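Local coordinates for protein blood group a-and b-cleaving endo-beta-galactosidase (Streptococcus pneumoniae, PDB 2YGL) that forms the tandem CBM51 modules of a family 98 blood-group A- and B-cleaving endo-beta-galactosidase, which probably bind its carbohydrate antigens, at residues A[175-180]-A[266-271]; A[81-86]-A[135-140]; A[195-200]-A[209-214]; A[43-48]-A[55-60]. All blocks are in the same frame, centred on the assembly; numbering follows the deposited sequence.

Interaction 1. Residues A[175-180]-A[266-271]; sequences QTITPD and ISYVGI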
loop_
_atom_site.group_PDB
_atom_site.type_symbol
_atom_site.label_atom_id
_atom_site.label_comp_id
_atom_site.label_asym_id
_atom_site.label_seq_id
_atom_site.Cartn_x
_atom_site.Cartn_y
_atom_site.Cartn_z
ATOM N N GLN A 175 1.059 -2.431 -6.277
ATOM C CA GLN A 175 1.786 -1.233 -6.693
ATOM C C GLN A 175 0.817 -0.232 -7.324
ATOM O O GLN A 175 -0.304 -0.595 -7.696
ATOM C CB GLN A 175 2.896 -1.596 -7.689
ATOM C CG GLN A 175 3.978 -2.523 -7.136
ATOM C CD GLN A 175 4.961 -1.812 -6.217
ATOM O OE1 GLN A 175 4.917 -1.977 -4.998
ATOM N NE2 GLN A 175 5.851 -1.016 -6.801
ATOM N N THR A 176 1.247 1.026 -7.421
ATOM C CA THR A 176 0.487 2.061 -8.121
ATOM C C THR A 176 0.145 1.570 -9.532
ATOM O O THR A 176 1.019 1.094 -10.262
ATOM C CB THR A 176 1.278 3.390 -8.184
ATOM O OG1 THR A 176 1.698 3.756 -6.863
ATOM C CG2 THR A 176 0.427 4.513 -8.772
ATOM N N ILE A 177 -1.133 1.668 -9.894
ATOM C CA ILE A 177 -1.618 1.150 -11.175
ATOM C C ILE A 177 -1.076 1.969 -12.346
ATOM O O ILE A 177 -1.217 3.190 -12.378
ATOM C CB ILE A 177 -3.175 1.098 -11.236
ATOM C CG1 ILE A 177 -3.771 0.441 -9.976
ATOM C CG2 ILE A 177 -3.653 0.408 -12.525
ATOM C CD1 ILE A 177 -3.383 -1.022 -9.742
ATOM N N THR A 178 -0.435 1.278 -13.284
ATOM C CA THR A 178 0.049 1.876 -14.529
ATOM C C THR A 178 -0.296 0.934 -15.690
ATOM O O THR A 178 -0.569 -0.247 -15.461
ATOM C CB THR A 178 1.582 2.108 -14.513
ATOM O OG1 THR A 178 2.262 0.847 -14.486
ATOM C CG2 THR A 178 2.011 2.952 -13.314
ATOM N N PRO A 179 -0.296 1.449 -16.938
ATOM C CA PRO A 179 -0.435 0.543 -18.077
ATOM C C PRO A 179 0.605 -0.578 -18.050
ATOM O O PRO A 179 0.257 -1.739 -18.280
ATOM C CB PRO A 179 -0.226 1.466 -19.277
ATOM C CG PRO A 179 -0.759 2.774 -18.812
ATOM C CD PRO A 179 -0.394 2.863 -17.354
ATOM N N ASP A 180 1.858 -0.232 -17.746
ATOM C CA ASP A 180 2.941 -1.212 -17.592
ATOM C C ASP A 180 2.604 -2.337 -16.612
ATOM O O ASP A 180 2.837 -3.511 -16.907
ATOM C CB ASP A 180 4.239 -0.526 -17.145
ATOM C CG ASP A 180 5.030 0.047 -18.305
ATOM O OD1 ASP A 180 4.845 -0.418 -19.451
ATOM O OD2 ASP A 180 5.850 0.959 -18.066
ATOM N N ILE A 266 -10.256 -3.428 -11.893
ATOM C CA ILE A 266 -9.250 -2.502 -12.427
ATOM C C ILE A 266 -9.248 -2.507 -13.951
ATOM O O ILE A 266 -9.090 -3.563 -14.564
ATOM C CB ILE A 266 -7.804 -2.874 -11.989
ATOM C CG1 ILE A 266 -7.743 -3.325 -10.524
ATOM C CG2 ILE A 266 -6.827 -1.720 -12.288
ATOM C CD1 ILE A 266 -7.921 -2.229 -9.542
ATOM N N SER A 267 -9.391 -1.325 -14.549
ATOM C CA SER A 267 -9.296 -1.174 -16.002
ATOM C C SER A 267 -9.106 0.274 -16.433
ATOM O O SER A 267 -9.686 1.190 -15.846
ATOM C CB SER A 267 -10.545 -1.734 -16.691
ATOM O OG SER A 267 -10.380 -1.753 -18.097
ATOM N N TYR A 268 -8.287 0.468 -17.463
ATOM C CA TYR A 268 -8.289 1.718 -18.216
ATOM C C TYR A 268 -9.438 1.677 -19.217
ATOM O O TYR A 268 -9.739 0.621 -19.773
ATOM C CB TYR A 268 -6.945 1.947 -18.916
ATOM C CG TYR A 268 -5.859 2.348 -17.949
ATOM C CD1 TYR A 268 -5.702 3.682 -17.556
ATOM C CD2 TYR A 268 -5.006 1.396 -17.401
ATOM C CE1 TYR A 268 -4.710 4.053 -16.651
ATOM C CE2 TYR A 268 -4.013 1.755 -16.497
ATOM C CZ TYR A 268 -3.873 3.083 -16.127
ATOM O OH TYR A 268 -2.890 3.431 -15.232
ATOM N N VAL A 269 -10.088 2.822 -19.423
ATOM C CA VAL A 269 -11.279 2.899 -20.272
ATOM C C VAL A 269 -11.185 4.085 -21.229
ATOM O O VAL A 269 -10.920 5.213 -20.807
ATOM C CB VAL A 269 -12.593 3.017 -19.433
ATOM C CG1 VAL A 269 -13.826 3.014 -20.337
ATOM C CG2 VAL A 269 -12.699 1.895 -18.415
ATOM N N GLY A 270 -11.410 3.816 -22.514
ATOM C CA GLY A 270 -11.469 4.862 -23.533
ATOM C C GLY A 270 -11.837 4.307 -24.894
ATOM O O GLY A 270 -12.236 3.150 -25.017
ATOM N N ILE A 271 -11.693 5.142 -25.920
ATOM C CA ILE A 271 -12.003 4.751 -27.290
ATOM C C ILE A 271 -10.734 4.266 -27.992
ATOM O O ILE A 271 -9.711 4.956 -27.986
ATOM C CB ILE A 271 -12.650 5.921 -28.067
ATOM C CG1 ILE A 271 -13.980 6.309 -27.412
ATOM C CG2 ILE A 271 -12.861 5.559 -29.533
ATOM C CD1 ILE A 271 -14.334 7.769 -27.545
#

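Interaction 2. Residues A[81-86]-A[135-140]; sequences EKFETY and ISVTIP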
loop_
_atom_site.group_PDB
_atom_site.type_symbol
_atom_site.label_atom_id
_atom_site.label_comp_id
_atom_site.label_asym_id
_atom_site.label_seq_id
_atom_site.Cartn_x
_atom_site.Cartn_y
_atom_site.Cartn_z
ATOM N N GLU A 81 2.564 1.693 8.290
ATOM C CA GLU A 81 1.286 1.976 8.941
ATOM C C GLU A 81 1.386 1.948 10.465
ATOM O O GLU A 81 0.654 2.665 11.152
ATOM C CB GLU A 81 0.222 0.985 8.461
ATOM C CG GLU A 81 -0.072 1.068 6.964
ATOM C CD GLU A 81 -0.703 -0.199 6.402
ATOM O OE1 GLU A 81 -1.476 -0.867 7.123
ATOM O OE2 GLU A 81 -0.423 -0.524 5.229
ATOM N N LYS A 82 2.285 1.114 10.984
ATOM C CA LYS A 82 2.454 0.947 12.426
ATOM C C LYS A 82 3.921 0.834 12.820
ATOM O O LYS A 82 4.758 0.374 12.035
ATOM C CB LYS A 82 1.703 -0.297 12.924
ATOM C CG LYS A 82 0.180 -0.188 12.899
ATOM C CD LYS A 82 -0.483 -1.555 13.046
ATOM C CE LYS A 82 -0.841 -1.868 14.492
ATOM N NZ LYS A 82 -2.097 -1.182 14.917
ATOM N N PHE A 83 4.220 1.264 14.043
ATOM C CA PHE A 83 5.508 0.999 14.668
ATOM C C PHE A 83 5.277 0.223 15.958
ATOM O O PHE A 83 4.441 0.608 16.780
ATOM C CB PHE A 83 6.267 2.301 14.948
ATOM C CG PHE A 83 7.487 2.118 15.812
ATOM C CD1 PHE A 83 8.640 1.528 15.298
ATOM C CD2 PHE A 83 7.483 2.534 17.143
ATOM C CE1 PHE A 83 9.768 1.351 16.093
ATOM C CE2 PHE A 83 8.609 2.365 17.949
ATOM C CZ PHE A 83 9.754 1.773 17.422
ATOM N N GLU A 84 6.011 -0.872 16.128
ATOM C CA GLU A 84 5.876 -1.704 17.322
ATOM C C GLU A 84 7.224 -2.101 17.912
ATOM O O GLU A 84 8.152 -2.453 17.180
ATOM C CB GLU A 84 5.010 -2.937 17.034
ATOM C CG GLU A 84 3.541 -2.590 16.780
ATOM C CD GLU A 84 2.641 -3.799 16.640
ATOM O OE1 GLU A 84 3.147 -4.919 16.419
ATOM O OE2 GLU A 84 1.411 -3.622 16.753
ATOM N N THR A 85 7.318 -2.026 19.240
ATOM C CA THR A 85 8.538 -2.375 19.977
ATOM C C THR A 85 8.263 -2.576 21.467
ATOM O O THR A 85 7.267 -2.076 21.998
ATOM C CB THR A 85 9.654 -1.299 19.800
ATOM O OG1 THR A 85 10.908 -1.821 20.254
ATOM C CG2 THR A 85 9.330 -0.020 20.566
ATOM N N TYR A 86 9.148 -3.321 22.125
ATOM C CA TYR A 86 9.167 -3.419 23.579
ATOM C C TYR A 86 10.310 -2.551 24.096
ATOM O O TYR A 86 11.418 -2.593 23.558
ATOM C CB TYR A 86 9.386 -4.868 24.025
ATOM C CG TYR A 86 8.261 -5.815 23.667
ATOM C CD1 TYR A 86 8.225 -6.444 22.421
ATOM C CD2 TYR A 86 7.240 -6.090 24.576
ATOM C CE1 TYR A 86 7.199 -7.316 22.085
ATOM C CE2 TYR A 86 6.204 -6.967 24.250
ATOM C CZ TYR A 86 6.193 -7.574 23.001
ATOM O OH TYR A 86 5.180 -8.441 22.662
ATOM N N ILE A 135 4.987 -0.872 22.845
ATOM C CA ILE A 135 4.538 0.293 22.093
ATOM C C ILE A 135 3.912 -0.153 20.775
ATOM O O ILE A 135 4.492 -0.964 20.044
ATOM C CB ILE A 135 5.702 1.285 21.793
ATOM C CG1 ILE A 135 6.385 1.746 23.085
ATOM C CG2 ILE A 135 5.196 2.495 20.996
ATOM C CD1 ILE A 135 7.672 2.518 22.856
ATOM N N SER A 136 2.725 0.372 20.489
ATOM C CA SER A 136 2.093 0.204 19.187
ATOM C C SER A 136 1.435 1.520 18.785
ATOM O O SER A 136 0.395 1.900 19.331
ATOM C CB SER A 136 1.078 -0.939 19.211
ATOM O OG SER A 136 0.677 -1.280 17.898
ATOM N N VAL A 137 2.068 2.226 17.852
ATOM C CA VAL A 137 1.564 3.518 17.385
ATOM C C VAL A 137 1.262 3.509 15.889
ATOM O O VAL A 137 1.959 2.856 15.109
ATOM C CB VAL A 137 2.527 4.696 17.719
ATOM C CG1 VAL A 137 2.511 4.999 19.210
ATOM C CG2 VAL A 137 3.947 4.415 17.228
ATOM N N THR A 138 0.216 4.237 15.507
ATOM C CA THR A 138 -0.146 4.409 14.106
ATOM C C THR A 138 0.779 5.440 13.460
ATOM O O THR A 138 1.100 6.466 14.062
ATOM C CB THR A 138 -1.623 4.853 13.950
ATOM O OG1 THR A 138 -2.462 4.028 14.767
ATOM C CG2 THR A 138 -2.081 4.735 12.502
ATOM N N ILE A 139 1.218 5.146 12.242
ATOM C CA ILE A 139 2.034 6.069 11.462
ATOM C C ILE A 139 1.151 6.750 10.412
ATOM O O ILE A 139 0.459 6.065 9.652
ATOM C CB ILE A 139 3.230 5.334 10.800
ATOM C CG1 ILE A 139 4.259 4.944 11.865
ATOM C CG2 ILE A 139 3.883 6.191 9.717
ATOM C CD1 ILE A 139 5.285 3.937 11.394
ATOM N N PRO A 140 1.155 8.099 10.382
ATOM C CA PRO A 140 0.400 8.853 9.375
ATOM C C PRO A 140 0.919 8.564 7.971
ATOM O O PRO A 140 2.122 8.369 7.788
ATOM C CB PRO A 140 0.674 10.316 9.750
ATOM C CG PRO A 140 1.098 10.276 11.179
ATOM C CD PRO A 140 1.857 8.998 11.317
#

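Interaction 3. Residues A[195-200]-A[209-214]; sequences LEWVDA and KTVQKD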
loop_
_atom_site.group_PDB
_atom_site.type_symbol
_atom_site.label_atom_id
_atom_site.label_comp_id
_atom_site.label_asym_id
_atom_site.label_seq_id
_atom_site.Cartn_x
_atom_site.Cartn_y
_atom_site.Cartn_z
ATOM N N LEU A 195 -11.995 -14.982 -18.725
ATOM C CA LEU A 195 -13.205 -15.531 -18.115
ATOM C C LEU A 195 -14.361 -15.644 -19.108
ATOM O O LEU A 195 -14.369 -14.986 -20.152
ATOM C CB LEU A 195 -13.634 -14.668 -16.924
ATOM C CG LEU A 195 -12.641 -14.426 -15.782
ATOM C CD1 LEU A 195 -13.158 -13.319 -14.871
ATOM C CD2 LEU A 195 -12.382 -15.699 -14.992
ATOM N N GLU A 196 -15.331 -16.492 -18.778
ATOM C CA GLU A 196 -16.571 -16.580 -19.547
ATOM C C GLU A 196 -17.593 -15.614 -18.970
ATOM O O GLU A 196 -17.884 -15.654 -17.773
ATOM C CB GLU A 196 -17.140 -18.006 -19.519
ATOM C CG GLU A 196 -16.283 -19.046 -20.231
ATOM C CD GLU A 196 -16.172 -18.795 -21.721
ATOM O OE1 GLU A 196 -17.127 -19.129 -22.452
ATOM O OE2 GLU A 196 -15.125 -18.271 -22.163
ATOM N N TRP A 197 -18.130 -14.738 -19.813
ATOM C CA TRP A 197 -19.239 -13.887 -19.394
ATOM C C TRP A 197 -20.545 -14.672 -19.457
ATOM O O TRP A 197 -20.628 -15.681 -20.157
ATOM C CB TRP A 197 -19.323 -12.612 -20.243
ATOM C CG TRP A 197 -19.314 -12.827 -21.734
ATOM C CD1 TRP A 197 -20.240 -13.509 -22.479
ATOM C CD2 TRP A 197 -18.340 -12.334 -22.662
ATOM N NE1 TRP A 197 -19.895 -13.477 -23.808
ATOM C CE2 TRP A 197 -18.733 -12.765 -23.950
ATOM C CE3 TRP A 197 -17.169 -11.572 -22.530
ATOM C CZ2 TRP A 197 -17.999 -12.459 -25.100
ATOM C CZ3 TRP A 197 -16.436 -11.272 -23.675
ATOM C CH2 TRP A 197 -16.856 -11.715 -24.942
ATOM N N VAL A 198 -21.547 -14.220 -18.708
ATOM C CA VAL A 198 -22.900 -14.768 -18.812
ATOM C C VAL A 198 -23.484 -14.378 -20.172
ATOM O O VAL A 198 -23.997 -15.226 -20.906
ATOM C CB VAL A 198 -23.809 -14.276 -17.656
ATOM C CG1 VAL A 198 -25.264 -14.679 -17.891
ATOM C CG2 VAL A 198 -23.317 -14.824 -16.320
ATOM N N ASP A 199 -23.400 -13.090 -20.491
ATOM C CA ASP A 199 -23.736 -12.574 -21.817
ATOM C C ASP A 199 -23.076 -11.221 -22.057
ATOM O O ASP A 199 -22.647 -10.545 -21.113
ATOM C CB ASP A 199 -25.257 -12.506 -22.051
ATOM C CG ASP A 199 -26.022 -12.022 -20.836
ATOM O OD1 ASP A 199 -25.629 -10.991 -20.245
ATOM O OD2 ASP A 199 -27.025 -12.676 -20.476
ATOM N N ALA A 200 -22.977 -10.851 -23.330
ATOM C CA ALA A 200 -22.321 -9.616 -23.737
ATOM C C ALA A 200 -23.000 -9.037 -24.976
ATOM O O ALA A 200 -22.893 -9.596 -26.072
ATOM C CB ALA A 200 -20.841 -9.867 -24.000
ATOM N N LYS A 209 -21.505 -10.852 -34.957
ATOM C CA LYS A 209 -20.298 -10.339 -34.306
ATOM C C LYS A 209 -20.408 -10.458 -32.788
ATOM O O LYS A 209 -21.509 -10.480 -32.238
ATOM C CB LYS A 209 -20.023 -8.893 -34.726
ATOM C CG LYS A 209 -19.665 -8.757 -36.199
ATOM C CD LYS A 209 -19.329 -7.330 -36.577
ATOM C CE LYS A 209 -18.976 -7.243 -38.053
ATOM N NZ LYS A 209 -18.693 -5.846 -38.479
ATOM N N THR A 210 -19.262 -10.561 -32.120
ATOM C CA THR A 210 -19.226 -10.715 -30.667
ATOM C C THR A 210 -18.229 -9.752 -30.018
ATOM O O THR A 210 -17.255 -9.324 -30.648
ATOM C CB THR A 210 -18.869 -12.165 -30.247
ATOM O OG1 THR A 210 -17.647 -12.560 -30.879
ATOM C CG2 THR A 210 -19.972 -13.144 -30.640
ATOM N N VAL A 211 -18.494 -9.409 -28.759
ATOM C CA VAL A 211 -17.548 -8.675 -27.918
ATOM C C VAL A 211 -16.201 -9.399 -27.981
ATOM O O VAL A 211 -16.145 -10.628 -27.921
ATOM C CB VAL A 211 -18.084 -8.542 -26.461
ATOM C CG1 VAL A 211 -17.003 -8.059 -25.494
ATOM C CG2 VAL A 211 -19.290 -7.594 -26.425
ATOM N N GLN A 212 -15.129 -8.635 -28.143
ATOM C CA GLN A 212 -13.816 -9.206 -28.416
ATOM C C GLN A 212 -12.923 -9.264 -27.183
ATOM O O GLN A 212 -12.934 -8.350 -26.354
ATOM C CB GLN A 212 -13.122 -8.438 -29.545
ATOM C CG GLN A 212 -13.776 -8.617 -30.918
ATOM C CD GLN A 212 -13.715 -10.051 -31.432
ATOM O OE1 GLN A 212 -14.732 -10.741 -31.500
ATOM N NE2 GLN A 212 -12.519 -10.504 -31.784
ATOM N N LYS A 213 -12.156 -10.347 -27.077
ATOM C CA LYS A 213 -11.190 -10.521 -25.992
ATOM C C LYS A 213 -9.780 -10.173 -26.464
ATOM O O LYS A 213 -9.298 -10.720 -27.458
ATOM C CB LYS A 213 -11.244 -11.949 -25.435
ATOM C CG LYS A 213 -12.526 -12.263 -24.655
ATOM C CD LYS A 213 -12.650 -13.754 -24.335
ATOM C CE LYS A 213 -13.858 -14.016 -23.443
ATOM N NZ LYS A 213 -14.014 -15.452 -23.073
ATOM N N ASP A 214 -9.145 -9.243 -25.749
ATOM C CA ASP A 214 -7.775 -8.780 -26.015
ATOM C C ASP A 214 -7.607 -8.081 -27.375
ATOM O O ASP A 214 -6.485 -7.928 -27.874
ATOM C CB ASP A 214 -6.765 -9.928 -25.831
ATOM C CG ASP A 214 -6.854 -10.570 -24.448
ATOM O OD1 ASP A 214 -7.209 -9.873 -23.478
ATOM O OD2 ASP A 214 -6.571 -11.775 -24.328
HETATM O O HOH W 1 -21.017 -10.639 -27.618
#

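Interaction 4. Residues A[43-48]-A[55-60]; sequences TKISLL and KYFDKG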
loop_
_atom_site.group_PDB
_atom_site.type_symbol
_atom_site.label_atom_id
_atom_site.label_comp_id
_atom_site.label_asym_id
_atom_site.label_seq_id
_atom_site.Cartn_x
_atom_site.Cartn_y
_atom_site.Cartn_z
ATOM N N THR A 43 25.793 -11.808 23.291
ATOM C CA THR A 43 24.605 -11.631 24.136
ATOM C C THR A 43 23.447 -10.947 23.400
ATOM O O THR A 43 23.629 -9.909 22.758
ATOM C CB THR A 43 24.964 -10.835 25.406
ATOM O OG1 THR A 43 26.094 -11.447 26.037
ATOM C CG2 THR A 43 23.794 -10.787 26.388
ATOM N N LYS A 44 22.266 -11.555 23.493
ATOM C CA LYS A 44 21.054 -11.020 22.873
ATOM C C LYS A 44 20.373 -10.001 23.783
ATOM O O LYS A 44 20.542 -10.036 25.007
ATOM C CB LYS A 44 20.065 -12.147 22.556
ATOM C CG LYS A 44 20.514 -13.126 21.473
ATOM C CD LYS A 44 19.464 -14.212 21.260
ATOM C CE LYS A 44 19.928 -15.270 20.266
ATOM N NZ LYS A 44 19.939 -14.766 18.861
ATOM N N ILE A 45 19.604 -9.101 23.170
ATOM C CA ILE A 45 18.740 -8.170 23.893
ATOM C C ILE A 45 17.734 -8.961 24.730
ATOM O O ILE A 45 17.090 -9.887 24.229
ATOM C CB ILE A 45 17.992 -7.222 22.916
ATOM C CG1 ILE A 45 18.974 -6.233 22.280
ATOM C CG2 ILE A 45 16.851 -6.480 23.624
ATOM C CD1 ILE A 45 18.461 -5.557 21.026
ATOM N N SER A 46 17.623 -8.613 26.008
ATOM C CA SER A 46 16.646 -9.257 26.881
ATOM C C SER A 46 15.992 -8.286 27.853
ATOM O O SER A 46 16.627 -7.353 28.344
ATOM C CB SER A 46 17.255 -10.450 27.629
ATOM O OG SER A 46 18.295 -10.050 28.498
ATOM N N LEU A 47 14.713 -8.524 28.118
ATOM C CA LEU A 47 13.928 -7.680 29.006
ATOM C C LEU A 47 13.099 -8.516 29.959
ATOM O O LEU A 47 12.738 -9.660 29.656
ATOM C CB LEU A 47 13.006 -6.759 28.199
ATOM C CG LEU A 47 13.631 -5.538 27.521
ATOM C CD1 LEU A 47 12.611 -4.821 26.634
ATOM C CD2 LEU A 47 14.203 -4.587 28.554
ATOM N N LEU A 48 12.806 -7.930 31.113
ATOM C CA LEU A 48 11.889 -8.516 32.073
ATOM C C LEU A 48 10.463 -8.308 31.573
ATOM O O LEU A 48 10.037 -7.175 31.335
ATOM C CB LEU A 48 12.079 -7.849 33.436
ATOM C CG LEU A 48 11.722 -8.598 34.720
ATOM C CD1 LEU A 48 12.587 -9.841 34.893
ATOM C CD2 LEU A 48 11.898 -7.666 35.905
ATOM N N LYS A 55 12.715 -12.427 28.835
ATOM C CA LYS A 55 12.517 -12.765 27.427
ATOM C C LYS A 55 13.665 -12.243 26.566
ATOM O O LYS A 55 14.063 -11.081 26.684
ATOM C CB LYS A 55 11.183 -12.216 26.913
ATOM C CG LYS A 55 10.713 -12.856 25.602
ATOM C CD LYS A 55 9.711 -11.987 24.850
ATOM C CE LYS A 55 8.379 -11.869 25.579
ATOM N NZ LYS A 55 7.483 -10.868 24.929
ATOM N N TYR A 56 14.184 -13.112 25.701
ATOM C CA TYR A 56 15.267 -12.767 24.776
ATOM C C TYR A 56 14.726 -12.407 23.395
ATOM O O TYR A 56 13.682 -12.908 22.977
ATOM C CB TYR A 56 16.279 -13.915 24.684
ATOM C CG TYR A 56 17.047 -14.139 25.967
ATOM C CD1 TYR A 56 16.549 -14.978 26.967
ATOM C CD2 TYR A 56 18.267 -13.501 26.190
ATOM C CE1 TYR A 56 17.252 -15.176 28.159
ATOM C CE2 TYR A 56 18.975 -13.692 27.376
ATOM C CZ TYR A 56 18.461 -14.529 28.351
ATOM O OH TYR A 56 19.159 -14.720 29.520
ATOM N N PHE A 57 15.439 -11.525 22.699
ATOM C CA PHE A 57 14.999 -11.009 21.405
ATOM C C PHE A 57 16.129 -11.114 20.390
ATOM O O PHE A 57 17.250 -10.687 20.664
ATOM C CB PHE A 57 14.585 -9.537 21.528
ATOM C CG PHE A 57 13.388 -9.296 22.410
ATOM C CD1 PHE A 57 13.526 -9.204 23.796
ATOM C CD2 PHE A 57 12.123 -9.125 21.852
ATOM C CE1 PHE A 57 12.419 -8.965 24.613
ATOM C CE2 PHE A 57 11.010 -8.885 22.662
ATOM C CZ PHE A 57 11.159 -8.805 24.044
ATOM N N ASP A 58 15.827 -11.673 19.219
ATOM C CA ASP A 58 16.790 -11.738 18.114
ATOM C C ASP A 58 17.057 -10.362 17.498
ATOM O O ASP A 58 18.176 -10.076 17.066
ATOM C CB ASP A 58 16.296 -12.687 17.013
ATOM C CG ASP A 58 16.348 -14.153 17.419
ATOM O OD1 ASP A 58 17.124 -14.520 18.324
ATOM O OD2 ASP A 58 15.608 -14.949 16.810
ATOM N N LYS A 59 16.023 -9.523 17.454
ATOM C CA LYS A 59 16.093 -8.234 16.762
ATOM C C LYS A 59 15.856 -7.052 17.698
ATOM O O LYS A 59 15.126 -7.165 18.684
ATOM C CB LYS A 59 15.083 -8.183 15.608
ATOM C CG LYS A 59 15.131 -9.371 14.631
ATOM C CD LYS A 59 16.428 -9.418 13.819
ATOM C CE LYS A 59 16.468 -8.346 12.742
ATOM N NZ LYS A 59 17.804 -8.271 12.089
ATOM N N GLY A 60 16.474 -5.917 17.374
ATOM C CA GLY A 60 16.267 -4.688 18.133
ATOM C C GLY A 60 17.386 -3.674 18.010
ATOM O O GLY A 60 18.355 -3.879 17.274
HETATM O O HOH W 2 19.360 -9.137 20.339
HETATM O O HOH W 3 19.182 -11.763 30.436
#

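Interaction 1. Residues A[175-180]-A[266-271]
Ile-177 and Pro-179 pack against Ile-266 and Tyr-268 in a mainly apolar contact, where the chain entering helix 179-184 lies against strand 262-271 of the second module. The two isoleucines meet through single methyl branches, CG2 of Ile-177 lying 3.8 Å from CG2 of Ile-266. In both residues CG1 sits beside the backbone N (chi1 -48° in Ile-177), which leaves CG2 anti to N and turns that methyl across the gap. The ring of Tyr-268 carries most of the rest. It runs past Ile-177 in the opposite sense, and the Tyr-268 and Pro-179 side chains cross at about a right angle, with CD of Pro-179 3.7 Å from CZ of Tyr-268. The phenol oxygen is pressed onto backbone and proline: Tyr-268 OH is 3.4 Å from CA of Thr-178 and 3.3 Å from CD of Pro-179.

CB of Thr-178 is directed away from the strand. As N-cap of the helix, Thr-178 hydrogen-bonds through OG1 to the backbone N of Leu-181. Pro-179, the first helical residue, is the one that meets the tyrosine. From the same helix Leu-182 touches Ile-177, Ile-266 and Tyr-268, closing the cluster. On the strand, Tyr-268 and Gly-346 are joined by backbone hydrogen bonding to strand 343-352. With methyls, a proline ring and an aromatic ring doing the work, the helix start is seated on the sheet chiefly by shape and burial.

Interaction 2. Residues A[81-86]-A[135-140]
Strand segments 82-86 and 135-138 run antiparallel, their axes 4.8 Å apart at closest and their directions 169° apart. Phe-83 faces Val-137 and Thr-85 faces Ile-135 as hydrogen-bonded pairs; Lys-82 with Thr-138 and Glu-84 with Ser-136 are the non-hydrogen-bonded ones. The ladder continues one step beyond the strands, where Ile-139 N gives a straight 2.8 Å bond to Glu-81 O. On its other side strand 82-87 pairs with strand 160-171, and there Glu-81 and Lys-82 both face Ile-169 in a classic beta bulge. This sheet is one layer of a beta sandwich, consistent with the galactose-binding-like clan of the module.

Its inner face carries Phe-83, Thr-85, Ile-135 and Val-137. Phe-83 and Ile-135 touch Ile-108 of the second layer, and Ile-135 and Val-137 touch Tyr-116. Phe-83 lies beside Val-137 pointing the same way, and Val-137 CG2 reaches the edge of the ring, 4.0 Å from CD2 of Phe-83. Thr-85 CG2 rests 3.8 Å from CD1 of Ile-135, while Thr-85 OG1 bonds to Ala-164 O. On the other face Ser-136 OG, anti to its own N (chi1 -168°), donates to the anti lone pair of Glu-84 OE2 at 2.7 Å.

Interaction 3. Residues A[195-200]-A[209-214]
Leu-195 takes part through its carbonyl: Lys-213 NZ donates a 3.0 Å hydrogen bond to Leu-195 O, approaching from above the carbonyl plane. The next residue, Glu-196, starts away from the partner segment but bends at chi2 (-65°), bringing OE2 round to a salt bridge 3.2 Å from Lys-213 NZ. The ammonium is thus held by a carbonyl and a carboxylate at the end of a fully extended lysine chain.

Trp-197 is the centrepiece. Its CG sits between the backbone N and the carbonyl carbon (chi1 51°), and the indole reaches in between Lys-213 and Val-211. The ring edge at CH2 meets Val-211 O, 3.2 Å from CH2 of Trp-197 and near the ring plane; CH2 also meets CG1 of Val-211. Lys-213 CE makes an off-centre CH-pi contact, 4.2 Å from the centroid of the six-membered ring of Trp-197. The NZ charge of Lys-213, 5.0 Å from that centroid, adds at most a weak cation-pi attraction. The opposite face of the indole is covered by CB of Ala-200, 3.6 Å above the plane.

Ala-200 also packs CB against CG2 of Val-211 at 3.7 Å, and a water links the two backbones, donating to Ala-200 O and accepting from Val-211 N. Trp-197 also touches Ile-253 and Tyr-255 of strand 251-256. This tryptophan-centred cluster lies near the surface, between short strands 199-200 and 212-213 of two sheets, consistent with the edge of the CBM51 beta sandwich.

Interaction 4. Residues A[43-48]-A[55-60]
Leu-47 and Lys-55 anchor a two-stranded antiparallel beta hairpin, strands 45-48 and 54-57, on the first module. Their backbones exchange two hydrogen bonds: Lys-55 N to Leu-47 O at 2.9 Å, almost straight, and Leu-47 N to Lys-55 O. Further along, Phe-57 N donates to Ile-45 O at 2.8 Å but with a bent angle of 143°. A water links Ile-45 N and Phe-57 O, accepting from the first and donating to the second.

Charge adds a clasp at the open end. Lys-44 and Asp-58 lie side by side pointing the same way, and the lysine bends at chi4 (-72°) to set NZ 2.9 Å from OD1 of Asp-58, coming from above the carboxylate plane.

The aromatic contacts differ on the two faces. Ser-46 CB lies over one face of the Tyr-56 ring, a CH-pi contact 4.0 Å from its centroid, while a second water bridges Ser-46 OG and Tyr-56 OH. On the buried face Phe-57 presents its edge to the neighbouring strand, its CD1 3.7 Å from Ile-45 O, which lies in the ring plane. Ile-45 and Leu-47 on this face also touch Val-162, which sets the hairpin against strand 160-171 of the six-stranded sheet. Past the hairpin, CD1 of Ile-45 packs directly on the Gly-60 backbone, 3.7 Å from its C atom.

In the fold
Interactions 4 and 2 belong to the first module and touch: Tyr-86 packs on Phe-57 and makes a cation-pi contact with Lys-55, so the hairpin packs against the strand of interaction 2. Interactions 1 and 3 lie in the second module, centres about 20 Å apart, and both reach its six-stranded sheet. Interaction 2 is a backbone ladder with one apolar face turned to the sandwich interior; interaction 4 has a shorter ladder supplemented by waters and a salt bridge. Interaction 1 is partly buried and mainly apolar, whereas interaction 3, at the surface, mixes an indole with a gripped lysine. Interactions 3 and 4 are farthest apart, centres about 59 Å.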